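Local atomic coordinates of membrane-anchored mycosin mycp1 (Mycobacterium thermoresistibile, PDB entry 4HVL), a protein that probably acts as a subtilisin-like serine endopeptidase of the mycobacterial cell envelope and is an essential component of the ESX-1 (type VII) secretion system. Residues A[237-250]-A[269-281]. Residues are numbered along the deposited sequence; the frame is centred on the assembly and turned at random.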
ATOM      1  N   ARG A 237     -11.569 -16.114  11.930  1.00 24.98           N
ATOM      2  CA  ARG A 237     -10.683 -15.589  10.883  1.00 23.89           C
ATOM      3  C   ARG A 237      -9.597 -16.587  10.406  1.00 22.43           C
ATOM      4  O   ARG A 237      -8.844 -16.286   9.500  1.00 20.87           O
ATOM      5  CB  ARG A 237     -10.032 -14.286  11.361  1.00 23.65           C
ATOM      6  CG  ARG A 237     -11.028 -13.184  11.741  1.00 24.18           C
ATOM      7  CD  ARG A 237     -11.917 -12.773  10.566  1.00 24.66           C
ATOM      8  NE  ARG A 237     -11.155 -12.389   9.374  1.00 23.60           N
ATOM      9  CZ  ARG A 237     -10.787 -11.140   9.069  1.00 22.86           C
ATOM     10  NH1 ARG A 237     -11.098 -10.144   9.880  1.00 23.08           N
ATOM     11  NH2 ARG A 237     -10.084 -10.884   7.959  1.00 21.25           N
ATOM     12  N   GLY A 238      -9.547 -17.786  10.979  1.00 22.02           N
ATOM     13  CA  GLY A 238      -8.654 -18.830  10.453  1.00 21.21           C
ATOM     14  C   GLY A 238      -7.164 -18.552  10.569  1.00 19.99           C
ATOM     15  O   GLY A 238      -6.416 -18.869   9.649  1.00 19.09           O
ATOM     16  N   TRP A 239      -6.738 -17.967  11.693  1.00 19.49           N
ATOM     17  CA  TRP A 239      -5.311 -17.838  12.016  1.00 19.49           C
ATOM     18  C   TRP A 239      -4.568 -19.181  11.952  1.00 19.28           C
ATOM     19  O   TRP A 239      -3.422 -19.212  11.535  1.00 19.49           O
ATOM     20  CB  TRP A 239      -5.077 -17.217  13.410  1.00 19.72           C
ATOM     21  CG  TRP A 239      -5.168 -15.720  13.410  1.00 19.60           C
ATOM     22  CD1 TRP A 239      -6.269 -14.963  13.673  1.00 19.77           C
ATOM     23  CD2 TRP A 239      -4.108 -14.793  13.105  1.00 19.28           C
ATOM     24  NE1 TRP A 239      -5.959 -13.614  13.556  1.00 19.32           N
ATOM     25  CE2 TRP A 239      -4.647 -13.487  13.193  1.00 19.44           C
ATOM     26  CE3 TRP A 239      -2.775 -14.938  12.747  1.00 19.13           C
ATOM     27  CZ2 TRP A 239      -3.868 -12.338  12.981  1.00 19.10           C
ATOM     28  CZ3 TRP A 239      -2.013 -13.802  12.533  1.00 18.96           C
ATOM     29  CH2 TRP A 239      -2.563 -12.527  12.647  1.00 18.51           C
ATOM     30  N   GLN A 240      -5.222 -20.259  12.359  1.00 19.52           N
ATOM     31  CA  GLN A 240      -4.604 -21.590  12.363  1.00 19.97           C
ATOM     32  C   GLN A 240      -4.525 -22.260  10.990  1.00 20.04           C
ATOM     33  O   GLN A 240      -3.891 -23.274  10.866  1.00 20.91           O
ATOM     34  CB  GLN A 240      -5.318 -22.514  13.354  1.00 20.62           C
ATOM     35  CG  GLN A 240      -5.382 -21.971  14.779  1.00 21.03           C
ATOM     36  CD  GLN A 240      -4.081 -21.316  15.204  1.00 20.71           C
ATOM     37  OE1 GLN A 240      -2.997 -21.876  15.030  1.00 20.28           O
ATOM     38  NE2 GLN A 240      -4.177 -20.099  15.705  1.00 20.69           N
ATOM     39  N   GLN A 241      -5.147 -21.671   9.975  1.00 20.06           N
ATOM     40  CA  GLN A 241      -5.095 -22.168   8.591  1.00 20.28           C
ATOM     41  C   GLN A 241      -4.050 -21.411   7.776  1.00 19.45           C
ATOM     42  O   GLN A 241      -3.802 -21.740   6.630  1.00 19.65           O
ATOM     43  CB  GLN A 241      -6.469 -21.999   7.932  1.00 20.76           C
ATOM     44  CG  GLN A 241      -7.622 -22.550   8.763  1.00 21.73           C
ATOM     45  CD  GLN A 241      -7.442 -24.022   9.028  1.00 22.77           C
ATOM     46  OE1 GLN A 241      -6.980 -24.756   8.157  1.00 23.28           O
ATOM     47  NE2 GLN A 241      -7.820 -24.472  10.226  1.00 23.51           N
ATOM     48  N   VAL A 242      -3.437 -20.397   8.368  1.00 19.08           N
ATOM     49  CA  VAL A 242      -2.454 -19.577   7.653  1.00 19.01           C
ATOM     50  C   VAL A 242      -1.190 -20.375   7.355  1.00 20.18           C
ATOM     51  O   VAL A 242      -0.686 -21.092   8.233  1.00 20.44           O
ATOM     52  CB  VAL A 242      -2.070 -18.336   8.479  1.00 18.30           C
ATOM     53  CG1 VAL A 242      -0.819 -17.658   7.914  1.00 18.09           C
ATOM     54  CG2 VAL A 242      -3.247 -17.386   8.560  1.00 18.14           C
ATOM     55  N   GLN A 243      -0.688 -20.240   6.127  1.00 20.85           N
ATOM     56  CA  GLN A 243       0.631 -20.768   5.739  1.00 22.32           C
ATOM     57  C   GLN A 243       1.640 -19.663   5.390  1.00 21.14           C
ATOM     58  O   GLN A 243       2.852 -19.853   5.557  1.00 21.24           O
ATOM     59  CB  GLN A 243       0.485 -21.681   4.524  1.00 24.30           C
ATOM     60  CG  GLN A 243      -0.546 -22.780   4.722  1.00 27.25           C
ATOM     61  CD  GLN A 243      -0.849 -23.542   3.443  1.00 30.89           C
ATOM     62  OE1 GLN A 243      -0.585 -23.063   2.322  1.00 32.97           O
ATOM     63  NE2 GLN A 243      -1.420 -24.734   3.600  1.00 33.22           N
ATOM     64  N   THR A 244       1.139 -18.544   4.861  1.00 19.85           N
ATOM     65  CA  THR A 244       1.969 -17.440   4.401  1.00 19.45           C
ATOM     66  C   THR A 244       1.700 -16.172   5.225  1.00 18.64           C
ATOM     67  O   THR A 244       0.589 -15.660   5.247  1.00 18.03           O
ATOM     68  CB  THR A 244       1.723 -17.171   2.905  1.00 19.58           C
ATOM     69  OG1 THR A 244       2.007 -18.355   2.164  1.00 20.24           O
ATOM     70  CG2 THR A 244       2.609 -16.049   2.374  1.00 19.35           C
ATOM     71  N   ILE A 245       2.717 -15.712   5.944  1.00 18.78           N
ATOM     72  CA  ILE A 245       2.680 -14.427   6.619  1.00 18.55           C
ATOM     73  C   ILE A 245       2.930 -13.346   5.561  1.00 17.61           C
ATOM     74  O   ILE A 245       3.839 -13.490   4.731  1.00 18.05           O
ATOM     75  CB  ILE A 245       3.770 -14.347   7.717  1.00 19.95           C
ATOM     76  CG1 ILE A 245       3.547 -15.432   8.784  1.00 21.12           C
ATOM     77  CG2 ILE A 245       3.856 -12.950   8.337  1.00 19.51           C
ATOM     78  CD1 ILE A 245       2.153 -15.424   9.389  1.00 21.69           C
ATOM     79  N   VAL A 246       2.098 -12.308   5.561  1.00 16.32           N
ATOM     80  CA  VAL A 246       2.329 -11.086   4.781  1.00 15.83           C
ATOM     81  C   VAL A 246       2.567  -9.940   5.765  1.00 15.32           C
ATOM     82  O   VAL A 246       1.734  -9.689   6.663  1.00 14.66           O
ATOM     83  CB  VAL A 246       1.122 -10.751   3.871  1.00 15.85           C
ATOM     84  CG1 VAL A 246       1.436  -9.552   2.985  1.00 16.01           C
ATOM     85  CG2 VAL A 246       0.748 -11.958   3.006  1.00 16.06           C
ATOM     86  N   SER A 247       3.697  -9.259   5.620  1.00 14.84           N
ATOM     87  CA  SER A 247       4.070  -8.171   6.540  1.00 15.23           C
ATOM     88  C   SER A 247       4.313  -6.879   5.759  1.00 15.17           C
ATOM     89  O   SER A 247       4.948  -6.910   4.717  1.00 15.41           O
ATOM     90  CB  SER A 247       5.347  -8.515   7.317  1.00 15.75           C
ATOM     91  OG  SER A 247       5.647  -7.532   8.309  1.00 16.31           O
ATOM     92  N   PRO A 248       3.870  -5.735   6.300  1.00 15.28           N
ATOM     93  CA  PRO A 248       3.303  -5.509   7.637  1.00 15.51           C
ATOM     94  C   PRO A 248       1.778  -5.720   7.697  1.00 15.35           C
ATOM     95  O   PRO A 248       1.139  -5.377   8.696  1.00 15.25           O
ATOM     96  CB  PRO A 248       3.650  -4.051   7.896  1.00 15.81           C
ATOM     97  CG  PRO A 248       3.516  -3.439   6.543  1.00 15.58           C
ATOM     98  CD  PRO A 248       4.069  -4.462   5.586  1.00 15.43           C
ATOM     99  N   ALA A 249       1.210  -6.297   6.637  1.00 15.37           N
ATOM    100  CA  ALA A 249      -0.251  -6.566   6.577  1.00 15.49           C
ATOM    101  C   ALA A 249      -0.810  -7.195   7.855  1.00 15.60           C
ATOM    102  O   ALA A 249      -1.939  -6.871   8.270  1.00 15.62           O
ATOM    103  CB  ALA A 249      -0.569  -7.468   5.384  1.00 15.49           C
ATOM    104  N   TRP A 250      -0.029  -8.111   8.437  1.00 15.90           N
ATOM    105  CA  TRP A 250      -0.442  -8.907   9.572  1.00 16.18           C
ATOM    106  C   TRP A 250      -0.450  -8.209  10.904  1.00 16.46           C
ATOM    107  O   TRP A 250      -0.835  -8.823  11.885  1.00 16.47           O
ATOM    108  CB  TRP A 250       0.368 -10.212   9.655  1.00 16.61           C
ATOM    109  CG  TRP A 250       1.774 -10.156  10.225  1.00 17.20           C
ATOM    110  CD1 TRP A 250       2.711  -9.180  10.031  1.00 17.50           C
ATOM    111  CD2 TRP A 250       2.398 -11.139  11.055  1.00 17.80           C
ATOM    112  NE1 TRP A 250       3.860  -9.487  10.687  1.00 17.62           N
ATOM    113  CE2 TRP A 250       3.704 -10.681  11.331  1.00 17.84           C
ATOM    114  CE3 TRP A 250       1.969 -12.350  11.616  1.00 18.09           C
ATOM    115  CZ2 TRP A 250       4.602 -11.393  12.138  1.00 18.67           C
ATOM    116  CZ3 TRP A 250       2.854 -13.071  12.418  1.00 18.74           C
ATOM    117  CH2 TRP A 250       4.163 -12.596  12.669  1.00 19.28           C
ATOM    118  N   ASN A 269      -8.314 -12.252  -7.988  1.00 24.50           N
ATOM    119  CA  ASN A 269      -7.720 -13.578  -7.758  1.00 25.39           C
ATOM    120  C   ASN A 269      -6.254 -13.591  -7.365  1.00 23.69           C
ATOM    121  O   ASN A 269      -5.743 -14.602  -6.906  1.00 23.69           O
ATOM    122  CB  ASN A 269      -7.953 -14.524  -8.946  1.00 28.98           C
ATOM    123  CG  ASN A 269      -7.323 -14.041 -10.245  1.00 30.90           C
ATOM    124  OD1 ASN A 269      -6.618 -13.030 -10.302  1.00 33.59           O
ATOM    125  ND2 ASN A 269      -7.600 -14.769 -11.313  1.00 34.06           N
ATOM    126  N   PHE A 270      -5.578 -12.465  -7.508  1.00 21.97           N
ATOM    127  CA  PHE A 270      -4.215 -12.352  -7.031  1.00 20.99           C
ATOM    128  C   PHE A 270      -4.131 -11.777  -5.605  1.00 19.98           C
ATOM    129  O   PHE A 270      -3.046 -11.684  -5.039  1.00 19.97           O
ATOM    130  CB  PHE A 270      -3.407 -11.483  -7.992  1.00 20.66           C
ATOM    131  CG  PHE A 270      -4.025 -10.151  -8.257  1.00 20.16           C
ATOM    132  CD1 PHE A 270      -3.918  -9.120  -7.324  1.00 19.51           C
ATOM    133  CD2 PHE A 270      -4.731  -9.921  -9.440  1.00 20.94           C
ATOM    134  CE1 PHE A 270      -4.485  -7.879  -7.576  1.00 19.40           C
ATOM    135  CE2 PHE A 270      -5.309  -8.687  -9.686  1.00 20.56           C
ATOM    136  CZ  PHE A 270      -5.192  -7.669  -8.750  1.00 19.63           C
ATOM    137  N   SER A 271      -5.255 -11.381  -5.021  1.00 19.46           N
ATOM    138  CA  SER A 271      -5.217 -10.677  -3.732  1.00 18.45           C
ATOM    139  C   SER A 271      -4.943 -11.695  -2.623  1.00 17.94           C
ATOM    140  O   SER A 271      -5.644 -12.690  -2.510  1.00 18.28           O
ATOM    141  CB  SER A 271      -6.534  -9.941  -3.478  1.00 18.57           C
ATOM    142  OG  SER A 271      -6.421  -8.993  -2.435  1.00 18.05           O
ATOM    143  N   MET A 272      -3.906 -11.451  -1.835  1.00 17.29           N
ATOM    144  CA  MET A 272      -3.519 -12.341  -0.738  1.00 17.30           C
ATOM    145  C   MET A 272      -4.513 -12.243   0.419  1.00 17.48           C
ATOM    146  O   MET A 272      -4.696 -11.178   1.017  1.00 16.76           O
ATOM    147  CB  MET A 272      -2.108 -11.985  -0.229  1.00 16.86           C
ATOM    148  CG  MET A 272      -0.976 -12.596  -1.049  1.00 17.75           C
ATOM    149  SD  MET A 272      -0.850 -14.407  -0.924  1.00 19.23           S
ATOM    150  CE  MET A 272      -0.592 -14.563   0.832  1.00 19.01           C
ATOM    151  N   SER A 273      -5.144 -13.370   0.740  1.00 18.46           N
ATOM    152  CA  SER A 273      -6.120 -13.421   1.810  1.00 18.21           C
ATOM    153  C   SER A 273      -5.427 -13.698   3.122  1.00 17.91           C
ATOM    154  O   SER A 273      -4.374 -14.362   3.164  1.00 17.75           O
ATOM    155  CB  SER A 273      -7.156 -14.547   1.557  1.00 19.08           C
ATOM    156  OG  SER A 273      -6.580 -15.832   1.774  1.00 19.12           O
ATOM    157  N   GLY A 274      -6.050 -13.244   4.202  1.00 17.63           N
ATOM    158  CA  GLY A 274      -5.656 -13.674   5.525  1.00 17.88           C
ATOM    159  C   GLY A 274      -6.525 -13.139   6.650  1.00 17.92           C
ATOM    160  O   GLY A 274      -7.391 -12.274   6.419  1.00 17.45           O
ATOM    161  N   PRO A 275      -6.261 -13.609   7.884  1.00 17.54           N
ATOM    162  CA  PRO A 275      -7.052 -13.161   9.027  1.00 17.94           C
ATOM    163  C   PRO A 275      -6.938 -11.660   9.329  1.00 17.21           C
ATOM    164  O   PRO A 275      -7.731 -11.143  10.110  1.00 17.37           O
ATOM    165  CB  PRO A 275      -6.512 -14.005  10.193  1.00 18.40           C
ATOM    166  CG  PRO A 275      -5.135 -14.391   9.802  1.00 18.31           C
ATOM    167  CD  PRO A 275      -5.126 -14.467   8.287  1.00 18.19           C
ATOM    168  N   TRP A 276      -5.995 -10.978   8.668  1.00 16.31           N
ATOM    169  CA  TRP A 276      -5.645  -9.579   8.957  1.00 15.79           C
ATOM    170  C   TRP A 276      -6.223  -8.577   7.956  1.00 15.59           C
ATOM    171  O   TRP A 276      -6.134  -7.381   8.163  1.00 15.39           O
ATOM    172  CB  TRP A 276      -4.107  -9.427   8.998  1.00 15.20           C
ATOM    173  CG  TRP A 276      -3.457 -10.163   7.841  1.00 14.64           C
ATOM    174  CD1 TRP A 276      -3.512  -9.816   6.526  1.00 14.28           C
ATOM    175  CD2 TRP A 276      -2.744 -11.406   7.898  1.00 14.56           C
ATOM    176  NE1 TRP A 276      -2.865 -10.731   5.766  1.00 14.17           N
ATOM    177  CE2 TRP A 276      -2.365 -11.719   6.576  1.00 14.31           C
ATOM    178  CE3 TRP A 276      -2.359 -12.250   8.935  1.00 14.98           C
ATOM    179  CZ2 TRP A 276      -1.631 -12.856   6.251  1.00 14.57           C
ATOM    180  CZ3 TRP A 276      -1.611 -13.384   8.627  1.00 15.28           C
ATOM    181  CH2 TRP A 276      -1.251 -13.676   7.280  1.00 15.14           C
ATOM    182  N   VAL A 277      -6.821  -9.052   6.870  1.00 15.94           N
ATOM    183  CA  VAL A 277      -7.380  -8.143   5.857  1.00 15.70           C
ATOM    184  C   VAL A 277      -8.613  -7.436   6.465  1.00 16.01           C
ATOM    185  O   VAL A 277      -9.463  -8.096   7.058  1.00 16.48           O
ATOM    186  CB  VAL A 277      -7.760  -8.914   4.568  1.00 15.89           C
ATOM    187  CG1 VAL A 277      -8.387  -7.983   3.530  1.00 16.35           C
ATOM    188  CG2 VAL A 277      -6.552  -9.620   3.995  1.00 15.76           C
ATOM    189  N   GLY A 278      -8.682  -6.109   6.332  1.00 20.06           N
ATOM    190  CA  GLY A 278      -9.731  -5.276   6.948  1.00 19.55           C
ATOM    191  C   GLY A 278     -10.718  -4.630   5.980  1.00 18.82           C
ATOM    192  O   GLY A 278     -11.837  -4.288   6.352  1.00 18.86           O
ATOM    193  N   ALA A 279     -10.315  -4.476   4.722  1.00 18.21           N
ATOM    194  CA  ALA A 279     -11.108  -3.765   3.751  1.00 17.45           C
ATOM    195  C   ALA A 279     -10.603  -4.071   2.345  1.00 17.18           C
ATOM    196  O   ALA A 279      -9.587  -4.771   2.168  1.00 17.01           O
ATOM    197  CB  ALA A 279     -11.020  -2.276   4.016  1.00 17.08           C
ATOM    198  N   ALA A 280     -11.318  -3.549   1.355  1.00 16.44           N
ATOM    199  CA  ALA A 280     -10.903  -3.688  -0.028  1.00 16.23           C
ATOM    200  C   ALA A 280     -11.226  -2.465  -0.867  1.00 15.61           C
ATOM    201  O   ALA A 280     -12.000  -1.590  -0.463  1.00 15.38           O
ATOM    202  CB  ALA A 280     -11.537  -4.927  -0.646  1.00 17.05           C
ATOM    203  N   ALA A 281     -10.603  -2.421  -2.044  1.00 15.25           N
ATOM    204  CA  ALA A 281     -10.760  -1.325  -2.964  1.00 14.85           C
ATOM    205  C   ALA A 281     -10.292  -1.743  -4.387  1.00 15.10           C
ATOM    206  O   ALA A 281      -9.720  -2.819  -4.557  1.00 14.88           O
ATOM    207  CB  ALA A 281      -9.991  -0.120  -2.440  1.00 14.42           C
TER
HETATM  208  O   HOH W   1      -9.909  -7.468  10.028  1.00 34.12           O
HETATM  209  O   HOH W   2      -7.718 -11.238  12.909  1.00 32.34           O
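W276 enters the bend of 237-250 and shows how one indole can organise a loop packed against a turn. W250 CB lies over one face of the six-membered ring of W276, 3.9 Å from that ring's centroid, while G274 CA and P275 CD sit over the rim of the opposite face. The far edge of the W276 indole runs into the strand, with W276 CH2 3.4 Å from T244 O, close to the ring plane. CG of W276 is wedged between its own backbone N and carbonyl carbon (chi1 44°), a torsion that swings the indole back beneath the turn of which it is part. At another part of the rim, its edge faces the W239 ring in an offset edge-to-face pair, planes at 71°. W239 also receives P275: CB stands above the five-membered ring, 3.5 Å from its centroid, in a CH-pi contact. V242 CG2 supports the same proline at CD.

The polar partners lie along the backbone of the turn. R237, its chain bent at chi2 and chi3, sends NH2 to V277 O at 3.0 Å; the nearly straight bond (171°) meets a lone pair in the carbonyl plane and lies in the guanidinium plane. P275 O instead sits over the guanidinium face, and a weak, bent hydrogen bond runs from the same NH2 to G274 O. One water links R237 NH1 to V277 O; a second joins W239 NE1 to P275 O. Deeper in, M272 CE reaches V246 CG2 at 3.6 Å, and V246 N is buried without a partner.

Farther out, T244 OG1 is held by T223 O, and strand 244-247 pairs antiparallel with 183-186. The G274-V277 type I beta turn leads into 277-282, an edge strand of the parallel sheet of the subtilisin fold, and the contact packs that approach against the two-stranded antiparallel sheet.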